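Long-range contacts in prephenate dehydrogenase (Corynebacterium glutamicum ATCC 13032, PDB 3KTD), which probably catalyses the NAD(P)+-dependent oxidative decarboxylation of prephenate to 4-hydroxyphenylpyruvate in tyrosine biosynthesis: residues Pro184-Pro189 with His330-Gly335; Pro313-His318 with Leu334-Glu339; Trp147-Asp152 with Ala180-Ser185; Ser102-Val107 with His118-Ser123. All blocks are in the same frame, centred on the assembly; numbering follows the deposited sequence.

Interaction 1: Pro184-Pro189 with His330-Gly335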
loop_
_atom_site.group_PDB
_atom_site.type_symbol
_atom_site.label_atom_id
_atom_site.label_comp_id
_atom_site.label_asym_id
_atom_site.label_seq_id
_atom_site.Cartn_x
_atom_site.Cartn_y
_atom_site.Cartn_z
ATOM N N PRO A 184 -2.098 12.598 22.581
ATOM C CA PRO A 184 -1.170 12.311 23.650
ATOM C C PRO A 184 -0.971 10.809 23.807
ATOM O O PRO A 184 -1.919 10.045 23.638
ATOM C CB PRO A 184 -1.878 12.882 24.865
ATOM C CG PRO A 184 -3.310 12.661 24.573
ATOM C CD PRO A 184 -3.469 12.761 23.082
ATOM N N SER A 185 0.256 10.395 24.121
ATOM C CA SER A 185 0.543 8.983 24.370
ATOM C C SER A 185 1.789 8.803 25.215
ATOM O O SER A 185 2.728 9.561 25.094
ATOM C CB SER A 185 0.721 8.227 23.044
ATOM O OG SER A 185 1.127 6.884 23.265
ATOM N N ARG A 186 1.800 7.795 26.074
ATOM C CA ARG A 186 3.030 7.439 26.774
ATOM C C ARG A 186 3.888 6.649 25.794
ATOM O O ARG A 186 3.417 6.271 24.702
ATOM C CB ARG A 186 2.738 6.639 28.039
ATOM C CG ARG A 186 2.126 7.492 29.130
ATOM C CD ARG A 186 1.469 6.668 30.219
ATOM N NE ARG A 186 0.383 5.834 29.704
ATOM C CZ ARG A 186 -0.440 5.114 30.462
ATOM N NH1 ARG A 186 -0.332 5.130 31.779
ATOM N NH2 ARG A 186 -1.388 4.388 29.896
ATOM N N VAL A 187 5.134 6.390 26.179
ATOM C CA VAL A 187 6.100 5.756 25.268
ATOM C C VAL A 187 5.782 4.307 24.863
ATOM O O VAL A 187 6.043 3.922 23.733
ATOM C CB VAL A 187 7.537 5.811 25.828
ATOM C CG1 VAL A 187 7.984 7.251 25.969
ATOM C CG2 VAL A 187 7.629 5.053 27.145
ATOM N N GLY A 188 5.228 3.520 25.779
ATOM C CA GLY A 188 4.930 2.113 25.516
ATOM C C GLY A 188 3.776 1.905 24.551
ATOM O O GLY A 188 3.909 1.166 23.572
ATOM N N PRO A 189 2.623 2.534 24.839
ATOM C CA PRO A 189 1.468 2.495 23.955
ATOM C C PRO A 189 1.785 3.020 22.558
ATOM O O PRO A 189 1.268 2.493 21.571
ATOM C CB PRO A 189 0.470 3.408 24.661
ATOM C CG PRO A 189 0.810 3.249 26.096
ATOM C CD PRO A 189 2.299 3.192 26.117
ATOM N N HIS A 330 -7.125 8.925 29.036
ATOM C CA HIS A 330 -8.403 8.714 28.375
ATOM C C HIS A 330 -8.244 8.998 26.879
ATOM O O HIS A 330 -8.803 8.291 26.050
ATOM C CB HIS A 330 -9.478 9.599 29.032
ATOM C CG HIS A 330 -10.888 9.255 28.648
ATOM N ND1 HIS A 330 -11.909 10.185 28.665
ATOM C CD2 HIS A 330 -11.449 8.091 28.237
ATOM C CE1 HIS A 330 -13.037 9.606 28.288
ATOM N NE2 HIS A 330 -12.783 8.337 28.016
ATOM N N ALA A 331 -7.450 10.009 26.537
ATOM C CA ALA A 331 -7.191 10.344 25.137
ATOM C C ALA A 331 -6.317 9.284 24.470
ATOM O O ALA A 331 -6.507 8.962 23.294
ATOM C CB ALA A 331 -6.533 11.699 25.035
ATOM N N GLU A 332 -5.359 8.760 25.232
ATOM C CA GLU A 332 -4.436 7.733 24.754
ATOM C C GLU A 332 -5.186 6.458 24.363
ATOM O O GLU A 332 -4.965 5.909 23.285
ATOM C CB GLU A 332 -3.414 7.412 25.846
ATOM C CG GLU A 332 -2.313 6.425 25.460
ATOM C CD GLU A 332 -1.608 5.843 26.683
ATOM O OE1 GLU A 332 -2.179 4.937 27.327
ATOM O OE2 GLU A 332 -0.484 6.280 27.004
ATOM N N THR A 333 -6.064 5.997 25.251
ATOM C CA THR A 333 -6.844 4.785 25.028
ATOM C C THR A 333 -7.740 4.908 23.798
ATOM O O THR A 333 -7.944 3.943 23.052
ATOM C CB THR A 333 -7.753 4.494 26.237
ATOM O OG1 THR A 333 -6.995 4.615 27.447
ATOM C CG2 THR A 333 -8.375 3.092 26.127
ATOM N N LEU A 334 -8.272 6.111 23.607
ATOM C CA LEU A 334 -9.205 6.387 22.533
ATOM C C LEU A 334 -8.529 6.884 21.254
ATOM O O LEU A 334 -9.165 6.949 20.202
ATOM C CB LEU A 334 -10.233 7.422 23.006
ATOM C CG LEU A 334 -11.214 6.991 24.094
ATOM C CD1 LEU A 334 -12.068 8.174 24.508
ATOM C CD2 LEU A 334 -12.087 5.842 23.606
ATOM N N GLY A 335 -7.251 7.227 21.328
ATOM C CA GLY A 335 -6.574 7.823 20.176
ATOM C C GLY A 335 -7.161 9.198 19.887
ATOM O O GLY A 335 -7.133 9.682 18.755
#

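Interaction 2: Pro313-His318 with Leu334-Glu339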
loop_
_atom_site.group_PDB
_atom_site.type_symbol
_atom_site.label_atom_id
_atom_site.label_comp_id
_atom_site.label_asym_id
_atom_site.label_seq_id
_atom_site.Cartn_x
_atom_site.Cartn_y
_atom_site.Cartn_z
ATOM N N PRO A 313 -11.956 11.230 17.825
ATOM C CA PRO A 313 -12.627 12.004 18.863
ATOM C C PRO A 313 -11.728 13.113 19.379
ATOM O O PRO A 313 -10.519 13.053 19.196
ATOM C CB PRO A 313 -12.909 10.971 19.957
ATOM C CG PRO A 313 -11.968 9.867 19.703
ATOM C CD PRO A 313 -11.775 9.823 18.228
ATOM N N VAL A 314 -12.323 14.108 20.021
ATOM C CA VAL A 314 -11.582 15.266 20.493
ATOM C C VAL A 314 -11.911 15.592 21.951
ATOM O O VAL A 314 -13.052 15.894 22.281
ATOM C CB VAL A 314 -11.844 16.493 19.581
ATOM C CG1 VAL A 314 -13.323 16.645 19.294
ATOM C CG2 VAL A 314 -11.274 17.763 20.193
ATOM N N LEU A 315 -10.900 15.499 22.815
ATOM C CA LEU A 315 -11.018 15.868 24.221
ATOM C C LEU A 315 -10.349 17.208 24.461
ATOM O O LEU A 315 -9.265 17.472 23.937
ATOM C CB LEU A 315 -10.369 14.824 25.131
ATOM C CG LEU A 315 -11.273 13.719 25.672
ATOM C CD1 LEU A 315 -12.149 13.109 24.573
ATOM C CD2 LEU A 315 -10.422 12.657 26.367
ATOM N N ARG A 316 -11.001 18.039 25.271
ATOM C CA ARG A 316 -10.491 19.357 25.644
ATOM C C ARG A 316 -9.901 19.298 27.050
ATOM O O ARG A 316 -10.627 19.129 28.026
ATOM C CB ARG A 316 -11.615 20.405 25.563
ATOM C CG ARG A 316 -11.944 20.837 24.129
ATOM C CD ARG A 316 -13.377 21.340 23.948
ATOM N NE ARG A 316 -13.725 22.463 24.819
ATOM C CZ ARG A 316 -14.842 23.190 24.717
ATOM N NH1 ARG A 316 -15.736 22.940 23.760
ATOM N NH2 ARG A 316 -15.060 24.195 25.567
ATOM N N LEU A 317 -8.582 19.416 27.147
ATOM C CA LEU A 317 -7.914 19.407 28.445
ATOM C C LEU A 317 -7.904 20.808 29.018
ATOM O O LEU A 317 -7.933 21.783 28.280
ATOM C CB LEU A 317 -6.473 18.917 28.326
ATOM C CG LEU A 317 -6.249 17.619 27.558
ATOM C CD1 LEU A 317 -4.795 17.199 27.680
ATOM C CD2 LEU A 317 -7.172 16.523 28.054
ATOM N N HIS A 318 -7.856 20.895 30.341
ATOM C CA HIS A 318 -7.755 22.171 31.030
ATOM C C HIS A 318 -6.620 22.063 32.036
ATOM O O HIS A 318 -6.867 21.926 33.234
ATOM C CB HIS A 318 -9.068 22.516 31.742
ATOM C CG HIS A 318 -10.246 22.627 30.826
ATOM N ND1 HIS A 318 -11.051 21.550 30.513
ATOM C CD2 HIS A 318 -10.763 23.688 30.160
ATOM C CE1 HIS A 318 -12.010 21.942 29.693
ATOM N NE2 HIS A 318 -11.857 23.234 29.461
ATOM N N LEU A 334 -8.272 6.111 23.607
ATOM C CA LEU A 334 -9.205 6.387 22.533
ATOM C C LEU A 334 -8.529 6.884 21.254
ATOM O O LEU A 334 -9.165 6.949 20.202
ATOM C CB LEU A 334 -10.233 7.422 23.006
ATOM C CG LEU A 334 -11.214 6.991 24.094
ATOM C CD1 LEU A 334 -12.068 8.174 24.508
ATOM C CD2 LEU A 334 -12.087 5.842 23.606
ATOM N N GLY A 335 -7.251 7.227 21.328
ATOM C CA GLY A 335 -6.574 7.823 20.176
ATOM C C GLY A 335 -7.161 9.198 19.887
ATOM O O GLY A 335 -7.133 9.682 18.755
ATOM N N ALA A 336 -7.704 9.826 20.923
ATOM C CA ALA A 336 -8.325 11.130 20.771
ATOM C C ALA A 336 -7.256 12.187 20.558
ATOM O O ALA A 336 -6.178 12.104 21.130
ATOM C CB ALA A 336 -9.141 11.462 21.993
ATOM N N ARG A 337 -7.547 13.150 19.692
ATOM C CA ARG A 337 -6.698 14.318 19.545
ATOM C C ARG A 337 -7.154 15.265 20.644
ATOM O O ARG A 337 -8.246 15.096 21.175
ATOM C CB ARG A 337 -6.847 14.959 18.162
ATOM C CG ARG A 337 -8.186 15.642 17.903
ATOM C CD ARG A 337 -8.325 16.143 16.462
ATOM N NE ARG A 337 -9.531 16.960 16.338
ATOM C CZ ARG A 337 -9.624 18.249 16.676
ATOM N NH1 ARG A 337 -8.570 18.918 17.144
ATOM N NH2 ARG A 337 -10.784 18.883 16.539
ATOM N N ILE A 338 -6.332 16.247 20.994
ATOM C CA ILE A 338 -6.685 17.175 22.071
ATOM C C ILE A 338 -6.553 18.644 21.691
ATOM O O ILE A 338 -5.793 19.005 20.798
ATOM C CB ILE A 338 -5.840 16.918 23.345
ATOM C CG1 ILE A 338 -4.383 17.346 23.142
ATOM C CG2 ILE A 338 -5.907 15.448 23.746
ATOM C CD1 ILE A 338 -3.524 17.128 24.361
ATOM N N GLU A 339 -7.314 19.474 22.392
ATOM C CA GLU A 339 -7.272 20.924 22.250
ATOM C C GLU A 339 -7.243 21.479 23.669
ATOM O O GLU A 339 -8.137 21.182 24.456
ATOM C CB GLU A 339 -8.508 21.429 21.490
ATOM C CG GLU A 339 -8.459 21.244 19.946
ATOM C CD GLU A 339 -7.603 22.301 19.205
ATOM O OE1 GLU A 339 -7.331 23.389 19.773
ATOM O OE2 GLU A 339 -7.210 22.044 18.042
#

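Interaction 3: Trp147-Asp152 with Ala180-Ser185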
loop_
_atom_site.group_PDB
_atom_site.type_symbol
_atom_site.label_atom_id
_atom_site.label_comp_id
_atom_site.label_asym_id
_atom_site.label_seq_id
_atom_site.Cartn_x
_atom_site.Cartn_y
_atom_site.Cartn_z
ATOM N N TRP A 147 0.247 14.531 15.400
ATOM C CA TRP A 147 1.509 14.849 16.063
ATOM C C TRP A 147 1.374 14.306 17.478
ATOM O O TRP A 147 0.648 14.868 18.293
ATOM C CB TRP A 147 1.742 16.367 16.067
ATOM C CG TRP A 147 3.120 16.826 16.491
ATOM C CD1 TRP A 147 3.775 16.493 17.632
ATOM C CD2 TRP A 147 3.972 17.760 15.800
ATOM N NE1 TRP A 147 4.995 17.125 17.680
ATOM C CE2 TRP A 147 5.136 17.915 16.574
ATOM C CE3 TRP A 147 3.869 18.467 14.598
ATOM C CZ2 TRP A 147 6.196 18.740 16.188
ATOM C CZ3 TRP A 147 4.926 19.298 14.216
ATOM C CH2 TRP A 147 6.069 19.419 15.006
ATOM N N VAL A 148 2.042 13.197 17.766
ATOM C CA VAL A 148 2.007 12.643 19.108
ATOM C C VAL A 148 2.853 13.506 20.058
ATOM O O VAL A 148 3.951 13.933 19.705
ATOM C CB VAL A 148 2.518 11.192 19.154
ATOM C CG1 VAL A 148 2.569 10.681 20.606
ATOM C CG2 VAL A 148 1.646 10.295 18.277
ATOM N N VAL A 149 2.310 13.782 21.239
ATOM C CA VAL A 149 3.050 14.452 22.305
ATOM C C VAL A 149 2.962 13.578 23.549
ATOM O O VAL A 149 1.871 13.219 23.979
ATOM C CB VAL A 149 2.494 15.846 22.611
ATOM C CG1 VAL A 149 3.154 16.413 23.858
ATOM C CG2 VAL A 149 2.707 16.755 21.425
ATOM N N THR A 150 4.109 13.242 24.126
ATOM C CA THR A 150 4.150 12.363 25.286
ATOM C C THR A 150 3.885 13.084 26.605
ATOM O O THR A 150 3.853 14.312 26.668
ATOM C CB THR A 150 5.491 11.647 25.374
ATOM O OG1 THR A 150 6.537 12.623 25.478
ATOM C CG2 THR A 150 5.700 10.775 24.137
ATOM N N PHE A 151 3.678 12.282 27.646
ATOM C CA PHE A 151 3.385 12.774 28.990
ATOM C C PHE A 151 3.732 11.741 30.075
ATOM O O PHE A 151 3.070 11.672 31.103
ATOM C CB PHE A 151 1.898 13.173 29.094
ATOM C CG PHE A 151 0.928 12.029 28.870
ATOM C CD1 PHE A 151 0.523 11.679 27.588
ATOM C CD2 PHE A 151 0.402 11.322 29.941
ATOM C CE1 PHE A 151 -0.373 10.633 27.384
ATOM C CE2 PHE A 151 -0.492 10.272 29.744
ATOM C CZ PHE A 151 -0.879 9.927 28.467
ATOM N N ASP A 152 4.787 10.961 29.870
ATOM C CA ASP A 152 5.129 9.894 30.820
ATOM C C ASP A 152 5.467 10.433 32.211
ATOM O O ASP A 152 5.136 9.803 33.219
ATOM C CB ASP A 152 6.304 9.045 30.317
ATOM C CG ASP A 152 6.043 8.426 28.960
ATOM O OD1 ASP A 152 6.107 9.161 27.949
ATOM O OD2 ASP A 152 5.802 7.200 28.908
ATOM N N ALA A 180 -1.576 20.702 13.231
ATOM C CA ALA A 180 -1.556 19.280 13.575
ATOM C C ALA A 180 -2.673 18.910 14.530
ATOM O O ALA A 180 -3.315 19.763 15.132
ATOM C CB ALA A 180 -0.219 18.881 14.165
ATOM N N GLU A 181 -2.912 17.614 14.631
ATOM C CA GLU A 181 -3.854 17.071 15.580
ATOM C C GLU A 181 -2.994 16.408 16.645
ATOM O O GLU A 181 -2.318 15.418 16.367
ATOM C CB GLU A 181 -4.781 16.068 14.897
ATOM C CG GLU A 181 -5.581 16.659 13.723
ATOM C CD GLU A 181 -6.648 15.702 13.167
ATOM O OE1 GLU A 181 -6.671 14.505 13.549
ATOM O OE2 GLU A 181 -7.468 16.159 12.341
ATOM N N VAL A 182 -2.978 16.979 17.850
ATOM C CA VAL A 182 -2.117 16.457 18.902
ATOM C C VAL A 182 -2.781 15.290 19.600
ATOM O O VAL A 182 -3.835 15.447 20.183
ATOM C CB VAL A 182 -1.766 17.511 19.955
ATOM C CG1 VAL A 182 -0.842 16.898 21.006
ATOM C CG2 VAL A 182 -1.118 18.739 19.305
ATOM N N VAL A 183 -2.152 14.124 19.529
ATOM C CA VAL A 183 -2.617 12.926 20.217
ATOM C C VAL A 183 -1.629 12.643 21.334
ATOM O O VAL A 183 -0.446 12.466 21.074
ATOM C CB VAL A 183 -2.627 11.706 19.287
ATOM C CG1 VAL A 183 -3.009 10.457 20.051
ATOM C CG2 VAL A 183 -3.570 11.933 18.155
ATOM N N PRO A 184 -2.098 12.598 22.581
ATOM C CA PRO A 184 -1.170 12.311 23.650
ATOM C C PRO A 184 -0.971 10.809 23.807
ATOM O O PRO A 184 -1.919 10.045 23.638
ATOM C CB PRO A 184 -1.878 12.882 24.865
ATOM C CG PRO A 184 -3.310 12.661 24.573
ATOM C CD PRO A 184 -3.469 12.761 23.082
ATOM N N SER A 185 0.256 10.395 24.121
ATOM C CA SER A 185 0.543 8.983 24.370
ATOM C C SER A 185 1.789 8.803 25.215
ATOM O O SER A 185 2.728 9.561 25.094
ATOM C CB SER A 185 0.721 8.227 23.044
ATOM O OG SER A 185 1.127 6.884 23.265
#

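Interaction 4: Ser102-Val107 with His118-Ser123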
loop_
_atom_site.group_PDB
_atom_site.type_symbol
_atom_site.label_atom_id
_atom_site.label_comp_id
_atom_site.label_asym_id
_atom_site.label_seq_id
_atom_site.Cartn_x
_atom_site.Cartn_y
_atom_site.Cartn_z
ATOM N N SER A 102 10.536 8.682 15.228
ATOM C CA SER A 102 9.581 7.581 15.031
ATOM C C SER A 102 9.416 6.624 16.207
ATOM O O SER A 102 8.341 6.067 16.379
ATOM C CB SER A 102 10.001 6.788 13.778
ATOM O OG SER A 102 11.426 6.730 13.632
ATOM N N VAL A 103 10.480 6.414 16.984
ATOM C CA VAL A 103 10.454 5.553 18.173
ATOM C C VAL A 103 10.669 6.441 19.392
ATOM O O VAL A 103 11.436 7.395 19.328
ATOM C CB VAL A 103 11.551 4.469 18.114
ATOM C CG1 VAL A 103 11.453 3.534 19.306
ATOM C CG2 VAL A 103 11.431 3.678 16.837
ATOM N N LYS A 104 9.999 6.123 20.498
ATOM C CA LYS A 104 9.979 6.999 21.680
ATOM C C LYS A 104 10.643 6.419 22.928
ATOM O O LYS A 104 11.281 7.156 23.683
ATOM C CB LYS A 104 8.533 7.386 21.989
ATOM C CG LYS A 104 7.995 8.467 21.078
ATOM C CD LYS A 104 8.395 9.832 21.585
ATOM C CE LYS A 104 8.896 10.711 20.486
ATOM N NZ LYS A 104 10.192 10.227 19.958
ATOM N N THR A 105 10.497 5.120 23.167
ATOM C CA THR A 105 11.106 4.521 24.349
ATOM C C THR A 105 12.621 4.689 24.322
ATOM O O THR A 105 13.230 5.030 25.341
ATOM C CB THR A 105 10.770 3.027 24.500
ATOM O OG1 THR A 105 9.361 2.870 24.690
ATOM C CG2 THR A 105 11.503 2.414 25.698
ATOM N N ALA A 106 13.229 4.462 23.160
ATOM C CA ALA A 106 14.683 4.553 23.044
ATOM C C ALA A 106 15.192 5.957 23.405
ATOM O O ALA A 106 16.262 6.099 24.017
ATOM C CB ALA A 106 15.132 4.152 21.650
ATOM N N VAL A 107 14.418 6.979 23.045
ATOM C CA VAL A 107 14.795 8.368 23.314
ATOM C C VAL A 107 14.608 8.702 24.785
ATOM O O VAL A 107 15.515 9.233 25.423
ATOM C CB VAL A 107 13.979 9.355 22.455
ATOM C CG1 VAL A 107 14.306 10.785 22.812
ATOM C CG2 VAL A 107 14.270 9.108 21.012
ATOM N N HIS A 118 13.362 16.076 33.484
ATOM C CA HIS A 118 12.636 17.230 34.013
ATOM C C HIS A 118 12.483 18.357 32.975
ATOM O O HIS A 118 11.756 19.309 33.218
ATOM C CB HIS A 118 13.287 17.740 35.313
ATOM C CG HIS A 118 13.134 16.798 36.474
ATOM N ND1 HIS A 118 14.106 15.886 36.830
ATOM C CD2 HIS A 118 12.112 16.610 37.343
ATOM C CE1 HIS A 118 13.695 15.186 37.873
ATOM N NE2 HIS A 118 12.486 15.603 38.202
ATOM N N ARG A 119 13.134 18.243 31.817
ATOM C CA ARG A 119 13.044 19.277 30.766
ATOM C C ARG A 119 12.592 18.767 29.383
ATOM O O ARG A 119 12.590 19.525 28.417
ATOM C CB ARG A 119 14.408 19.951 30.615
ATOM C CG ARG A 119 14.857 20.738 31.829
ATOM C CD ARG A 119 14.065 22.027 31.968
ATOM N NE ARG A 119 14.362 22.716 33.226
ATOM C CZ ARG A 119 13.651 22.607 34.349
ATOM N NH1 ARG A 119 12.555 21.853 34.408
ATOM N NH2 ARG A 119 14.033 23.274 35.424
ATOM N N TYR A 120 12.172 17.506 29.304
ATOM C CA TYR A 120 11.888 16.841 28.035
ATOM C C TYR A 120 10.422 16.524 27.801
ATOM O O TYR A 120 9.723 16.061 28.701
ATOM C CB TYR A 120 12.669 15.523 27.987
ATOM C CG TYR A 120 12.335 14.598 26.829
ATOM C CD1 TYR A 120 12.585 14.971 25.511
ATOM C CD2 TYR A 120 11.821 13.331 27.059
ATOM C CE1 TYR A 120 12.304 14.115 24.459
ATOM C CE2 TYR A 120 11.539 12.465 26.016
ATOM C CZ TYR A 120 11.782 12.863 24.723
ATOM O OH TYR A 120 11.489 12.007 23.697
ATOM N N VAL A 121 9.961 16.778 26.585
ATOM C CA VAL A 121 8.653 16.312 26.165
ATOM C C VAL A 121 8.791 15.614 24.817
ATOM O O VAL A 121 9.085 16.240 23.804
ATOM C CB VAL A 121 7.633 17.428 26.079
ATOM C CG1 VAL A 121 6.262 16.832 25.691
ATOM C CG2 VAL A 121 7.571 18.185 27.417
ATOM N N GLY A 122 8.591 14.303 24.815
ATOM C CA GLY A 122 8.671 13.538 23.590
ATOM C C GLY A 122 7.605 13.959 22.599
ATOM O O GLY A 122 6.487 14.317 22.973
ATOM N N SER A 123 7.959 13.961 21.325
ATOM C CA SER A 123 6.952 14.146 20.316
ATOM C C SER A 123 7.300 13.392 19.048
ATOM O O SER A 123 8.448 13.059 18.802
ATOM C CB SER A 123 6.750 15.622 20.033
ATOM O OG SER A 123 7.527 16.031 18.930
#

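Interaction 1: Pro184-Pro189 with His330-Gly335
The Glu332 carboxylate is covered on both faces and gripped from the side: CB and CG of Pro189 sit over one face, the Phe151 ring lies on the other, and the Arg186 guanidinium meets it on the syn side, somewhat out of its plane. Arg186 grips side-on. NE reaches Glu332 OE2 at 2.9 Å and NH2 reaches Glu332 OE1 at 2.7 Å, a bidentate salt bridge whose two planes are turned 33° apart rather than coplanar. The bend at chi3 of Arg186 (-60°) folds the guanidinium back onto the acid. OE2 has a second donor, the backbone N of Arg186 at 2.9 Å, which takes the anti lone pair, so one residue supplies all three bonds. Glu332 meets it by reaching straight out, CG anti to the backbone N (chi1 -176°) and the chain extended beyond. Such a buried, multiply gripped carboxylate would be expected to stay ionised. Beside this polar knot, Pro184 CG packs on Ala331 CB at 3.4 Å. The contact thus lashes helix 324-334, just before its Schellman turn at Gly335, to the link between strand 181-184 and helix 187-214, with Leu218 of the second subunit packing on Ser185 and Pro189.

Interaction 2: Pro313-His318 with Leu334-Glu339
Pro313 and Arg337 open a parallel ladder of main-chain hydrogen bonds. Arg337 N donates to Pro313 O at 3.0 Å, Leu315 N to Arg337 O at 3.1 Å and Glu339 N to Leu315 O at 3.2 Å; a fourth, Leu317 N to Glu339 O, is weak. Beta bridges pair Val314 with Arg337 and Leu315 with Ile338. CA-H...O contacts fill in between these rungs, as from Val314 CA to Arg337 O at 3.4 Å.

Apolar contacts gather on the face of Leu315 and Ile338. Leu317 CD1 meets Ile338 CD1 at 3.6 Å, the two side chains crossing obliquely, while Ala336 CB is flanked by Pro313 CG at 4.0 Å and, more loosely, by Leu315 CD1. Helix 324-334 covers this side with Gln327, Leu328 and His330.

The charged side chains of the two strands lie on the other face. Arg337 leaves the backbone with CG between N and the carbonyl carbon (chi1 70°), then runs extended to NE alongside Val314, whose CG2 lies over the centre of the guanidinium plane. Glu339 OE2 sits at the edge of that guanidinium, 3.5 Å from Arg337 NH1. The chemistry is therefore two-sided: register comes from the backbone in this beta-alpha-beta unit, hydrocarbon packs toward the helix, and on the reverse a valine methyl covers one face of an arginine that makes a long salt bridge within its own strand.

Interaction 3: Trp147-Asp152 with Ala180-Ser185
Trp147 and Val183 stand in the tight part of this contact, a parallel ladder in which every rung is made by backbone. It joins the two strands of the beta-alpha-beta unit formed by strand 146-149, helix 162-177 and strand 181-184. Trp147 N donates to Glu181 O at 2.9 Å, Val183 N to Trp147 O at 3.1 Å, Val149 N to Val183 O at 3.1 Å and Ser185 N to Val149 O at 3.3 Å. CA-H...O contacts lie between the rungs, among them Val148 CA to Val183 O. Valines fill the surface of the ladder: Val149 CG2 touches Val182 CG1 at 3.6 Å on one face, and on the other Val148 CG1 reaches Ser185 CB at 3.9 Å, with Leu218 and Leu222 of the second subunit packing against this side. Beyond the last rung, Phe151 has CG between its backbone N and carbonyl carbon (chi1 62°), which turns the CE1 edge of the ring to the Pro184-Ser185 peptide, with CE1 3.6 Å from Pro184 C; Pro184 CB lies out of the ring plane.

The looser element is the partly exposed side chain of Glu181, which points away from residues 147-152 to a salt bridge with Arg312. Nearby, Ala180 CB meets Trp147 CB at 3.7 Å, but the indole itself leads away toward helix 162-177.

Pro184 fits because a parallel ladder uses alternate amides: those of Val183 and Ser185 bond to strand 146-149, so a proline between them, lacking an N-H, costs this strand pair no hydrogen bond. Four alternating N-H...O bonds thus satisfy the buried backbone between the two strands.

Interaction 4: Ser102-Val107 with His118-Ser123
Lys104 reaches Ser123 with the far half of a much-folded chain. From CB, with CG anti to the carbonyl carbon (chi1 -78°), the chain kinks at chi2, where CG turns the rest toward Thr150 and residues 118-123. CD then passes beside the CA of Gly122 and 4.2 Å from the backbone N of Ser123. CE lies against the peptide joining these residues, 4.1 Å from Gly122 C, and runs close to the Ser123 carbonyl, at a separation too short to be relied on. The tip, NZ, stays 3.5 Å from Ser123 O and spends its hydrogen bonds on its own side: Val103 O at 3.2 Å, approached from above the carbonyl plane, and Val101 O, with a salt bridge to Asp99 OD2.

A second touch joins Val107 to Tyr120, side chains crossing at about a right angle. CG1 of Val107, anti to its backbone N, meets Tyr120 CZ at 3.8 Å beside the hydroxyl. That hydroxyl hydrogen-bonds to Asp99 OD1, so one carboxylate ties both the lysine and the tyrosine. Gly122 N lies over one face of the Tyr120 ring, near its rim.

No hydrogen bond runs between the two segments themselves. They belong to a beta-alpha-beta unit of the predicted nucleotide-binding domain, with helix 105-113 packed on strand 120-125, strand 97-99 supplying Asp99, and helix 187-214 holding Lys104 N and Thr105 OG1 through Asp191.

Together the four contacts form a continuous chain from the predicted nucleotide-binding domain to the C-terminal beta-alpha-beta unit. Interaction 4 passes to interaction 3 through adjacent strands of the sheet, Thr150 N bonding to Gly122 O at 2.9 Å. Interaction 3 shares Pro184 and Ser185 with interaction 1, and Asp152 OD2 accepts from Val187 N at 2.9 Å. Interaction 2 adjoins both: Ile338 N reaches Val182 O at 2.7 Å, and Ala336 N reaches Ala331 O at 2.8 Å. Interactions 2 and 4, with centres about 20 Å apart, do not touch. A bound PEG lies about 9 Å from the Asp152 side chain and about 10 Å from that of Arg186.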